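Local coordinates for protein glycoside Hydrolase (Bacteroides plebeius, PDB 5T3B) that probably hydrolyses glycosidic bonds in agar-type polysaccharides, as a family 50 glycoside hydrolase of a human gut bacterium, at residues A[212-217]-A[265-270]; A[251-256]-A[334-339]; A[302-307]-A[342-347]; A[358-363]-A[383-388]. All coordinates share one frame; numbering follows the deposited sequence.

Contact 1 (A[212-217]-A[265-270]); sequences VNLKIG and LDRFLK
Leu214, in the segment 212-217 with its 3-10 turns in the loop before helix 224-232, and Phe268, on the short helix 264-269, bring the two backbones closest, with their CA atoms 7.5 Å apart; the gap is filled mainly by side chains, with the Phe268 ring also reaching the backbone of Gly217. Leu214 is the middle piece. Its CG lies anti to the carbonyl carbon (chi1 -57°), and methyl CD2, the branch turned off the extended path to CD1, reaches the helix. There CD2 rests against the CB of Arg267 at 3.7 Å and meets the ring edge of Phe268 near its plane, 4.0 Å from CE1. Phe268 fills the neighbouring position with its far end: its CZ is 3.5 Å from the CA of Gly217, approached obliquely, and 4.0 Å from CG2 of Ile216, whose side chain crosses that of the phenylalanine at about a right angle. Phe306 of helix 300-324 also meets this ring, its plane turned about 80° to it. Arg267 folds back through a bend at chi3. It was modelled in two conformers, so the placement of its guanidinium is less certain; in one of them CD2 of Leu214 lies over a face of the group and Asn213 CB stands at its edge. Cohesion between the segments is therefore apolar and dispersive: Leu214, Ile216, Gly217 and Phe268 form a buried patch that the CB of Arg267 extends, while the arginine's charge is neutralised outside the two segments by a salt bridge from NH1 to Asp256.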
# COMPACT_ATOMS: atom_id res chain seq x y z
N VAL A 212 19.33 9.99 -9.11
CA VAL A 212 18.31 8.98 -8.89
C VAL A 212 16.92 9.55 -8.66
O VAL A 212 15.92 8.95 -9.04
CB VAL A 212 18.72 8.07 -7.70
CG1 VAL A 212 18.74 8.87 -6.39
CG2 VAL A 212 17.82 6.86 -7.59
N ASN A 213 16.83 10.74 -8.08
CA ASN A 213 15.53 11.36 -7.82
C ASN A 213 14.82 11.80 -9.08
O ASN A 213 13.65 12.14 -9.01
CB ASN A 213 15.66 12.47 -6.79
CG ASN A 213 16.30 11.93 -5.49
OD1 ASN A 213 15.89 10.94 -4.97
ND2 ASN A 213 17.36 12.52 -5.08
N LEU A 214 15.54 11.84 -10.19
CA LEU A 214 14.97 12.14 -11.50
C LEU A 214 14.70 10.89 -12.35
O LEU A 214 14.44 10.99 -13.53
CB LEU A 214 15.87 13.11 -12.26
CG LEU A 214 16.15 14.43 -11.56
CD1 LEU A 214 16.99 15.37 -12.43
CD2 LEU A 214 14.92 15.13 -10.96
N LYS A 215 14.70 9.72 -11.72
CA LYS A 215 14.57 8.49 -12.48
C LYS A 215 13.27 8.34 -13.26
O LYS A 215 13.26 7.67 -14.27
CB LYS A 215 14.86 7.27 -11.64
CG LYS A 215 13.84 6.99 -10.57
CD LYS A 215 14.20 5.69 -9.89
CE LYS A 215 13.24 5.26 -8.91
NZ LYS A 215 14.04 4.12 -8.25
N ILE A 216 12.20 9.01 -12.82
CA ILE A 216 11.01 8.95 -13.60
C ILE A 216 11.22 9.50 -15.03
O ILE A 216 10.49 9.11 -15.95
CB ILE A 216 9.85 9.71 -12.92
CG1 ILE A 216 8.49 9.43 -13.61
CG2 ILE A 216 10.12 11.17 -12.81
CD1 ILE A 216 8.05 7.98 -13.60
N GLY A 217 12.21 10.35 -15.24
CA GLY A 217 12.49 10.84 -16.56
C GLY A 217 12.94 9.79 -17.56
O GLY A 217 12.94 10.02 -18.78
N LEU A 265 9.42 19.41 -12.63
CA LEU A 265 9.59 20.11 -13.91
C LEU A 265 10.78 21.08 -13.81
O LEU A 265 11.64 21.09 -14.70
CB LEU A 265 8.31 20.83 -14.33
CG LEU A 265 8.31 21.64 -15.61
CD1 LEU A 265 8.85 20.82 -16.75
CD2 LEU A 265 6.90 22.15 -15.86
N ASP A 266 10.92 21.79 -12.70
CA ASP A 266 12.09 22.66 -12.49
C ASP A 266 13.41 21.91 -12.59
O ASP A 266 14.35 22.31 -13.29
CB ASP A 266 12.07 23.31 -11.12
CG ASP A 266 10.98 24.34 -10.95
OD1 ASP A 266 10.21 24.60 -11.86
OD2 ASP A 266 10.93 24.89 -9.83
N ARG A 267 13.47 20.75 -11.91
CA ARG A 267 14.69 19.95 -11.92
C ARG A 267 15.00 19.40 -13.34
O ARG A 267 16.17 19.40 -13.73
CB ARG A 267 14.68 18.80 -10.88
CG ARG A 267 15.06 19.23 -9.44
CD ARG A 267 14.81 18.14 -8.38
NE ARG A 267 13.38 17.70 -8.34
CZ ARG A 267 12.94 16.52 -7.91
NH1 ARG A 267 13.75 15.60 -7.49
NH2 ARG A 267 11.67 16.30 -7.85
N PHE A 268 13.99 19.00 -14.12
CA PHE A 268 14.26 18.50 -15.44
C PHE A 268 14.83 19.64 -16.30
O PHE A 268 15.75 19.41 -17.06
CB PHE A 268 13.03 17.93 -16.12
CG PHE A 268 12.68 16.52 -15.72
CD1 PHE A 268 13.06 15.93 -14.53
CD2 PHE A 268 11.96 15.75 -16.59
CE1 PHE A 268 12.74 14.63 -14.23
CE2 PHE A 268 11.56 14.48 -16.24
CZ PHE A 268 11.93 13.92 -15.04
N LEU A 269 14.27 20.83 -16.14
CA LEU A 269 14.73 21.96 -16.98
C LEU A 269 16.14 22.37 -16.66
O LEU A 269 16.79 23.03 -17.50
CB LEU A 269 13.77 23.14 -16.85
CG LEU A 269 12.36 22.97 -17.51
CD1 LEU A 269 11.43 24.08 -17.09
CD2 LEU A 269 12.47 22.84 -19.00
N LYS A 270 16.56 22.09 -15.42
CA LYS A 270 17.94 22.41 -14.98
C LYS A 270 18.98 21.30 -15.21
O LYS A 270 20.15 21.47 -14.92
CB LYS A 270 17.91 22.89 -13.52
CG LYS A 270 17.14 24.16 -13.25
CD LYS A 270 17.69 25.37 -13.98
CE LYS A 270 17.57 26.67 -13.19
NZ LYS A 270 18.47 27.67 -13.82

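Contact 2 (A[251-256]-A[334-339]); sequences SDNEID and GSRLHS. With EDO (1,2-ethanediol), chain D.
Glu254 lies across a face of the His338 imidazole: its CB sits 3.5 Å from the ring centroid, almost on the ring normal, and Ser339 CB occupies the opposite face. The extended glutamate chain lays the carboxylate nearly flat against the ring, the planes 18° apart. A 1,2-ethanediol, probably from the crystallisation liquor, donates to both carboxylate oxygens, O2 to Glu254 OE1 at 2.6 Å and O1 to Glu254 OE2 at 2.7 Å; OE2 also accepts from Asn361 ND2. Water 2 links Ile255 O to ND1 of His338 at the ring edge. Glu254 N donates to Arg336 O at 2.9 Å, with a weak second bond to Ser335 O, and water 1 bridges Ile255 N to Ser335 O and OG. Arg336 NE binds Asn253 OD1 at 2.8 Å, in the guanidinium plane but above the amide carbonyl plane; its NH1 forms a salt bridge with Glu389. Ser251 N to Gly334 O, 2.9 Å, closes the other end. Asn253-Glu254 is consistent with the Asn-Glu motif of clan GH-A, whose glutamate is the acid/base, probably so here. Both irregular segments lie between helix 300-324, whose Tyr314 binds Asp252, helix 195-203, and strands 358-361 and 385-394, with Leu337 bonded to the backbone of 358-361.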
# COMPACT_ATOMS: atom_id res chain seq x y z
N SER A 251 5.25 -2.02 -9.30
CA SER A 251 6.36 -1.84 -10.26
C SER A 251 7.55 -1.01 -9.70
O SER A 251 8.58 -0.94 -10.34
CB SER A 251 5.84 -1.20 -11.54
OG SER A 251 5.24 0.02 -11.28
N ASP A 252 7.31 -0.28 -8.60
CA ASP A 252 8.25 0.62 -8.00
C ASP A 252 7.68 0.99 -6.65
O ASP A 252 6.60 0.53 -6.26
CB ASP A 252 8.53 1.83 -8.90
CG ASP A 252 9.69 1.65 -9.84
OD1 ASP A 252 10.80 1.36 -9.39
OD2 ASP A 252 9.57 1.84 -11.10
N ASN A 253 8.43 1.84 -5.94
CA ASN A 253 8.04 2.27 -4.62
C ASN A 253 8.43 3.73 -4.41
O ASN A 253 9.61 4.07 -4.53
CB ASN A 253 8.73 1.45 -3.55
CG ASN A 253 8.33 1.82 -2.13
OD1 ASN A 253 7.16 1.86 -1.76
ND2 ASN A 253 9.34 2.08 -1.32
N GLU A 254 7.43 4.60 -4.14
CA GLU A 254 7.77 6.00 -3.81
C GLU A 254 8.64 6.68 -4.85
O GLU A 254 9.65 7.31 -4.54
CB GLU A 254 8.38 6.08 -2.42
CG GLU A 254 7.52 5.48 -1.32
CD GLU A 254 7.87 5.92 0.07
OE1 GLU A 254 9.04 6.34 0.30
OE2 GLU A 254 6.95 5.79 0.93
N ILE A 255 8.18 6.64 -6.10
CA ILE A 255 8.85 7.40 -7.13
C ILE A 255 8.72 8.90 -6.82
O ILE A 255 7.66 9.39 -6.50
CB ILE A 255 8.19 7.11 -8.49
CG1 ILE A 255 8.33 5.63 -8.90
CG2 ILE A 255 8.75 8.01 -9.58
CD1 ILE A 255 7.47 5.25 -10.08
N ASP A 256 9.84 9.61 -7.00
CA ASP A 256 9.78 11.07 -6.84
C ASP A 256 9.17 11.67 -8.10
O ASP A 256 9.69 11.59 -9.18
CB ASP A 256 11.20 11.55 -6.60
CG ASP A 256 11.35 13.01 -6.49
OD1 ASP A 256 10.45 13.80 -6.80
OD2 ASP A 256 12.48 13.41 -6.00
N GLY A 334 0.26 -0.76 -9.15
CA GLY A 334 0.85 0.57 -9.12
C GLY A 334 2.25 0.67 -8.56
O GLY A 334 3.02 -0.28 -8.55
N SER A 335 2.58 1.90 -8.15
CA SER A 335 3.95 2.29 -7.78
C SER A 335 4.08 2.85 -6.36
O SER A 335 5.16 3.32 -6.04
CB SER A 335 4.48 3.37 -8.74
OG SER A 335 3.81 4.60 -8.59
N ARG A 336 3.05 2.72 -5.54
CA ARG A 336 3.17 3.05 -4.11
C ARG A 336 3.48 4.55 -3.94
O ARG A 336 4.56 4.95 -3.57
CB ARG A 336 4.16 2.11 -3.43
CG ARG A 336 3.93 0.66 -3.76
CD ARG A 336 5.08 -0.25 -3.41
NE ARG A 336 5.32 -0.25 -1.97
CZ ARG A 336 4.62 -1.00 -1.13
NH1 ARG A 336 4.83 -0.89 0.18
NH2 ARG A 336 3.78 -1.91 -1.55
N LEU A 337 2.47 5.34 -4.32
CA LEU A 337 2.59 6.79 -4.29
C LEU A 337 2.69 7.25 -2.88
O LEU A 337 2.17 6.63 -1.96
CB LEU A 337 1.34 7.42 -4.97
CG LEU A 337 1.24 7.14 -6.49
CD1 LEU A 337 -0.16 7.40 -6.96
CD2 LEU A 337 2.24 8.01 -7.26
N HIS A 338 3.33 8.41 -2.67
CA HIS A 338 3.60 8.89 -1.35
C HIS A 338 3.66 10.41 -1.37
O HIS A 338 3.37 11.03 -2.40
CB HIS A 338 4.87 8.27 -0.76
CG HIS A 338 6.11 8.85 -1.32
ND1 HIS A 338 6.30 9.05 -2.66
CD2 HIS A 338 7.24 9.27 -0.70
CE1 HIS A 338 7.47 9.61 -2.85
NE2 HIS A 338 8.07 9.75 -1.67
N SER A 339 4.04 11.01 -0.23
CA SER A 339 4.51 12.41 -0.22
C SER A 339 3.53 13.33 -0.94
O SER A 339 2.30 13.24 -0.76
CB SER A 339 6.01 12.44 -0.76
OG SER A 339 6.57 13.75 -0.83
C1 EDO D . 7.61 8.05 3.67
O1 EDO D . 6.83 8.02 2.49
C2 EDO D . 9.03 8.50 3.41
O2 EDO D . 9.65 7.48 2.60
O HOH W 1 5.36 5.97 -6.70
O HOH W 2 5.35 8.43 -5.32

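Contact 3 (A[302-307]-A[342-347]); sequences LNNEFA and KYNSYI. With EDO (1,2-ethanediol), chain L.
Asn344 meets helix 300-324 with its amide nitrogen. Its CG stands anti to the backbone N (chi1 180°), which sends ND2 to Asn304 O, a nearly straight bond of 3.1 Å made in the amide's own plane. The donor comes at this oxygen from the flank, with a C=O...N angle of 109°. The same ND2 touches CB of Ala307 at 3.7 Å. The other branch, OD1, turns back to accept from Tyr346 N at 2.9 Å and caps the helix that starts here, so one planar group serves both segments and its rotation is fixed by two bonds. Ser345 next holds a 1,2-ethanediol: its N bonds to O2 of the diol at 3.0 Å, and its OG pairs with O1. The diol carbons lie against the ND2 of Asn304 and the ring of Tyr346. Tyr346 then lays its ring against the helix, with Glu305 CA over the ring centre, 3.8 Å from the centroid, a CH-pi contact to the backbone rather than to a side-chain end. The CB and CG of Glu305 continue along that ring toward CE1, while its carboxylate goes to Lys289 and Tyr346 OH reaches Glu301. Ile347 completes the series with its CD1 methyl, 4.1 Å from Ala307 CB, beside the CG1 contact with Ala307 O. The motif is an asparagine N-cap at the start of helix 345-354, whose first turn packs against helix 300-324.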
# COMPACT_ATOMS: atom_id res chain seq x y z
N LEU A 302 1.67 23.79 -13.82
CA LEU A 302 2.46 23.23 -14.90
C LEU A 302 3.29 22.06 -14.45
O LEU A 302 3.36 21.03 -15.11
CB LEU A 302 3.34 24.29 -15.58
CG LEU A 302 2.63 25.32 -16.44
CD1 LEU A 302 3.66 26.36 -16.84
CD2 LEU A 302 2.00 24.65 -17.67
N ASN A 303 3.92 22.22 -13.32
CA ASN A 303 4.66 21.13 -12.68
C ASN A 303 3.77 19.90 -12.47
O ASN A 303 4.15 18.79 -12.83
CB ASN A 303 5.32 21.54 -11.38
CG ASN A 303 6.07 20.38 -10.77
OD1 ASN A 303 6.98 19.81 -11.37
ND2 ASN A 303 5.66 20.01 -9.58
N ASN A 304 2.60 20.12 -11.91
CA ASN A 304 1.73 19.02 -11.59
C ASN A 304 1.27 18.34 -12.84
O ASN A 304 1.23 17.09 -12.88
CB ASN A 304 0.56 19.48 -10.73
CG ASN A 304 0.99 19.85 -9.34
OD1 ASN A 304 2.10 19.54 -8.89
ND2 ASN A 304 0.17 20.64 -8.70
N GLU A 305 0.89 19.10 -13.88
CA GLU A 305 0.53 18.51 -15.15
C GLU A 305 1.65 17.72 -15.77
O GLU A 305 1.45 16.60 -16.26
CB GLU A 305 0.06 19.59 -16.12
CG GLU A 305 -0.50 18.98 -17.38
CD GLU A 305 -1.05 19.99 -18.36
OE1 GLU A 305 -1.08 21.20 -18.03
OE2 GLU A 305 -1.41 19.56 -19.50
N PHE A 306 2.86 18.27 -15.74
CA PHE A 306 4.01 17.57 -16.30
C PHE A 306 4.28 16.25 -15.56
O PHE A 306 4.55 15.23 -16.19
CB PHE A 306 5.27 18.46 -16.31
CG PHE A 306 6.46 17.77 -16.87
CD1 PHE A 306 6.56 17.54 -18.21
CD2 PHE A 306 7.44 17.31 -16.04
CE1 PHE A 306 7.66 16.84 -18.71
CE2 PHE A 306 8.50 16.58 -16.50
CZ PHE A 306 8.66 16.38 -17.85
N ALA A 307 4.22 16.29 -14.22
CA ALA A 307 4.36 15.08 -13.46
C ALA A 307 3.31 14.03 -13.87
O ALA A 307 3.58 12.84 -13.92
CB ALA A 307 4.30 15.41 -11.96
N LYS A 342 0.99 11.65 -4.22
CA LYS A 342 -0.33 11.09 -3.96
C LYS A 342 -1.47 12.13 -3.96
O LYS A 342 -2.62 11.78 -4.08
CB LYS A 342 -0.36 10.26 -2.70
CG LYS A 342 -0.26 11.07 -1.43
CD LYS A 342 -0.37 10.25 -0.14
CE LYS A 342 -0.30 11.07 1.13
NZ LYS A 342 1.04 11.64 1.33
N TYR A 343 -1.10 13.41 -3.79
CA TYR A 343 -2.08 14.46 -3.79
C TYR A 343 -2.23 15.12 -5.13
O TYR A 343 -3.07 16.00 -5.32
CB TYR A 343 -1.71 15.54 -2.73
CG TYR A 343 -1.79 15.06 -1.28
CD1 TYR A 343 -2.99 14.67 -0.72
CD2 TYR A 343 -0.68 15.08 -0.47
CE1 TYR A 343 -3.06 14.27 0.61
CE2 TYR A 343 -0.74 14.73 0.86
CZ TYR A 343 -1.92 14.31 1.41
OH TYR A 343 -1.97 13.95 2.76
N ASN A 344 -1.42 14.73 -6.10
CA ASN A 344 -1.47 15.36 -7.43
C ASN A 344 -2.53 14.72 -8.27
O ASN A 344 -2.37 13.58 -8.69
CB ASN A 344 -0.07 15.23 -8.07
CG ASN A 344 0.04 15.83 -9.45
OD1 ASN A 344 -0.95 16.13 -10.08
ND2 ASN A 344 1.25 15.97 -9.94
N SER A 345 -3.61 15.45 -8.55
CA SER A 345 -4.73 14.92 -9.27
C SER A 345 -4.34 14.40 -10.64
O SER A 345 -4.99 13.51 -11.14
CB SER A 345 -5.85 15.93 -9.40
OG SER A 345 -5.43 17.09 -10.07
N TYR A 346 -3.32 15.02 -11.28
CA TYR A 346 -2.93 14.54 -12.58
C TYR A 346 -2.30 13.15 -12.55
O TYR A 346 -2.44 12.36 -13.47
CB TYR A 346 -1.97 15.49 -13.29
CG TYR A 346 -2.57 16.84 -13.62
CD1 TYR A 346 -3.27 17.02 -14.81
CD2 TYR A 346 -2.40 17.92 -12.80
CE1 TYR A 346 -3.79 18.25 -15.13
CE2 TYR A 346 -2.89 19.17 -13.12
CZ TYR A 346 -3.60 19.32 -14.28
OH TYR A 346 -4.10 20.54 -14.58
N ILE A 347 -1.56 12.87 -11.47
CA ILE A 347 -0.94 11.55 -11.30
C ILE A 347 -2.03 10.52 -10.96
O ILE A 347 -2.04 9.42 -11.50
CB ILE A 347 0.13 11.59 -10.23
CG1 ILE A 347 1.31 12.43 -10.70
CG2 ILE A 347 0.60 10.19 -9.84
CD1 ILE A 347 2.38 12.61 -9.70
C1 EDO L . -3.12 19.30 -9.53
O1 EDO L . -4.45 19.80 -9.60
C2 EDO L . -2.84 19.26 -8.06
O2 EDO L . -3.53 18.20 -7.44

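Contact 4 (A[358-363]-A[383-388]); sequences ISINYY and TPFMVT
Strands 358-361 and 385-388 run parallel as neighbours in the (beta/alpha) barrel expected of family 50, with helix 370-379 connecting them in a beta-alpha-beta unit. Their axes pass 4.5 Å apart at 34°. Four backbone bonds alternate between them: Ile358 N to Pro384 O, Met386 N to Ile358 O at 2.8 Å, Ile360 N to Met386 O at 2.9 Å, and Thr388 N to Ile360 O at 2.8 Å. In the last, the donor stands 45° out of the carbonyl plane. Ile358, Ile360, Phe385 and Val387 share one face of the pair. Phe385 has CG between its backbone N and carbonyl carbon (chi1 73°), which places the ring against Met373 and edge-to-face with Trp376, both of helix 370-379. Its CB lies 4.1 Å from CD1 of Ile360. Toward the C-terminal part of this pairing, Tyr362 CB meets CG1 of Val387 at 3.9 Å. On the other face, Ser359 CB touches the CG2 methyl of Thr388 at 3.5 Å, while Ser359 OG is bonded to Leu333 O and Arg336 N. Asn361 OD1 accepts from Thr388 OG1 at 2.7 Å, which ties the two strands together by side chains and holds the amide so that ND2 is available to Glu254 and Asn253. Apolar packing of one face on the connecting helix, with polar side chains gathered toward the C-terminal ends of the strands, is typical of a beta/alpha barrel, where the substrate pocket lies at those ends.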
# COMPACT_ATOMS: atom_id res chain seq x y z
N ILE A 358 -4.71 1.48 -7.45
CA ILE A 358 -3.72 2.49 -7.16
C ILE A 358 -3.13 2.24 -5.78
O ILE A 358 -3.88 2.21 -4.80
CB ILE A 358 -4.33 3.89 -7.25
CG1 ILE A 358 -4.97 4.12 -8.61
CG2 ILE A 358 -3.28 4.96 -6.96
CD1 ILE A 358 -5.81 5.34 -8.69
N SER A 359 -1.82 2.06 -5.66
CA SER A 359 -1.24 1.91 -4.34
C SER A 359 -0.76 3.24 -3.82
O SER A 359 -0.10 4.04 -4.55
CB SER A 359 -0.11 0.88 -4.37
OG SER A 359 0.77 1.07 -5.47
N ILE A 360 -1.01 3.45 -2.52
CA ILE A 360 -0.64 4.69 -1.81
C ILE A 360 -0.03 4.30 -0.45
O ILE A 360 -0.68 3.62 0.33
CB ILE A 360 -1.84 5.61 -1.64
CG1 ILE A 360 -2.37 6.04 -3.08
CG2 ILE A 360 -1.50 6.79 -0.75
CD1 ILE A 360 -3.64 6.85 -3.07
N ASN A 361 1.19 4.78 -0.20
CA ASN A 361 1.78 4.71 1.13
C ASN A 361 1.29 5.94 1.89
O ASN A 361 1.46 7.02 1.38
CB ASN A 361 3.29 4.73 1.06
CG ASN A 361 3.92 3.50 0.40
OD1 ASN A 361 3.28 2.49 0.18
ND2 ASN A 361 5.20 3.55 0.20
N TYR A 362 0.69 5.79 3.05
CA TYR A 362 -0.09 6.87 3.69
C TYR A 362 0.51 7.26 5.02
O TYR A 362 0.24 6.64 6.04
CB TYR A 362 -1.56 6.50 3.81
CG TYR A 362 -2.53 7.70 3.79
CD1 TYR A 362 -2.14 8.99 4.15
CD2 TYR A 362 -3.86 7.55 3.40
CE1 TYR A 362 -3.03 10.07 4.09
CE2 TYR A 362 -4.74 8.60 3.37
CZ TYR A 362 -4.32 9.86 3.72
OH TYR A 362 -5.25 10.88 3.66
N TYR A 363 1.38 8.27 4.98
CA TYR A 363 2.11 8.77 6.12
C TYR A 363 1.76 10.23 6.40
O TYR A 363 1.21 10.95 5.61
CB TYR A 363 3.59 8.64 5.87
CG TYR A 363 4.09 7.21 5.84
CD1 TYR A 363 4.04 6.44 6.98
CD2 TYR A 363 4.51 6.60 4.68
CE1 TYR A 363 4.45 5.15 7.00
CE2 TYR A 363 5.00 5.30 4.69
CZ TYR A 363 4.94 4.57 5.86
OH TYR A 363 5.39 3.27 5.91
N THR A 383 -11.43 3.90 -10.34
CA THR A 383 -10.44 2.85 -10.04
C THR A 383 -10.09 2.97 -8.57
O THR A 383 -9.86 4.05 -8.10
CB THR A 383 -9.20 3.05 -10.91
OG1 THR A 383 -9.59 2.91 -12.28
CG2 THR A 383 -8.10 2.06 -10.55
N PRO A 384 -10.09 1.85 -7.85
CA PRO A 384 -9.84 1.92 -6.39
C PRO A 384 -8.37 2.10 -6.07
O PRO A 384 -7.48 1.93 -6.92
CB PRO A 384 -10.36 0.61 -5.87
CG PRO A 384 -10.05 -0.34 -7.05
CD PRO A 384 -10.41 0.48 -8.26
N PHE A 385 -8.16 2.41 -4.79
CA PHE A 385 -6.82 2.47 -4.23
C PHE A 385 -6.71 1.47 -3.06
O PHE A 385 -7.72 0.98 -2.53
CB PHE A 385 -6.43 3.89 -3.77
CG PHE A 385 -7.10 4.36 -2.53
CD1 PHE A 385 -8.34 4.92 -2.54
CD2 PHE A 385 -6.44 4.28 -1.32
CE1 PHE A 385 -8.96 5.39 -1.42
CE2 PHE A 385 -7.02 4.77 -0.14
CZ PHE A 385 -8.30 5.33 -0.19
N MET A 386 -5.46 1.21 -2.70
CA MET A 386 -5.14 0.44 -1.50
C MET A 386 -4.05 1.19 -0.76
O MET A 386 -3.19 1.81 -1.41
CB MET A 386 -4.69 -0.98 -1.80
CG MET A 386 -3.45 -1.10 -2.62
SD MET A 386 -3.02 -2.77 -3.13
CE MET A 386 -2.73 -3.49 -1.57
N VAL A 387 -4.03 1.10 0.55
CA VAL A 387 -2.97 1.69 1.37
C VAL A 387 -1.92 0.63 1.54
O VAL A 387 -2.14 -0.39 2.21
CB VAL A 387 -3.51 2.24 2.66
CG1 VAL A 387 -2.33 2.66 3.56
CG2 VAL A 387 -4.46 3.39 2.39
N THR A 388 -0.77 0.85 0.97
CA THR A 388 0.30 -0.14 0.98
C THR A 388 1.24 -0.03 2.16
O THR A 388 2.02 -0.97 2.39
CB THR A 388 1.06 -0.13 -0.35
OG1 THR A 388 1.17 1.21 -0.86
CG2 THR A 388 0.35 -0.97 -1.39

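In the fold
Contact 2 is the meeting point of the other three. Its centre is 10 Å from that of contact 4, and the two are stitched by Leu337 O and Asn361 N, 2.7 Å apart. Beside them a bound 1,2-ethanediol, probably from the crystallisation liquor, touches Glu254 and may mark a pocket, consistent with the active site of a family 50 enzyme; the Asn361 side chain is about 5 Å from bound diol. Contact 1 stands farther out, 15 Å centre to centre, but reaches contact 2 through the Arg267 NH1 to Asp256 OD2 salt bridge of 2.9 Å. Contact 3 packs on contact 1 through Phe306 and Phe268, and on contact 2 through Ile347 and Leu337; Lys342 meets Ile360 of contact 4.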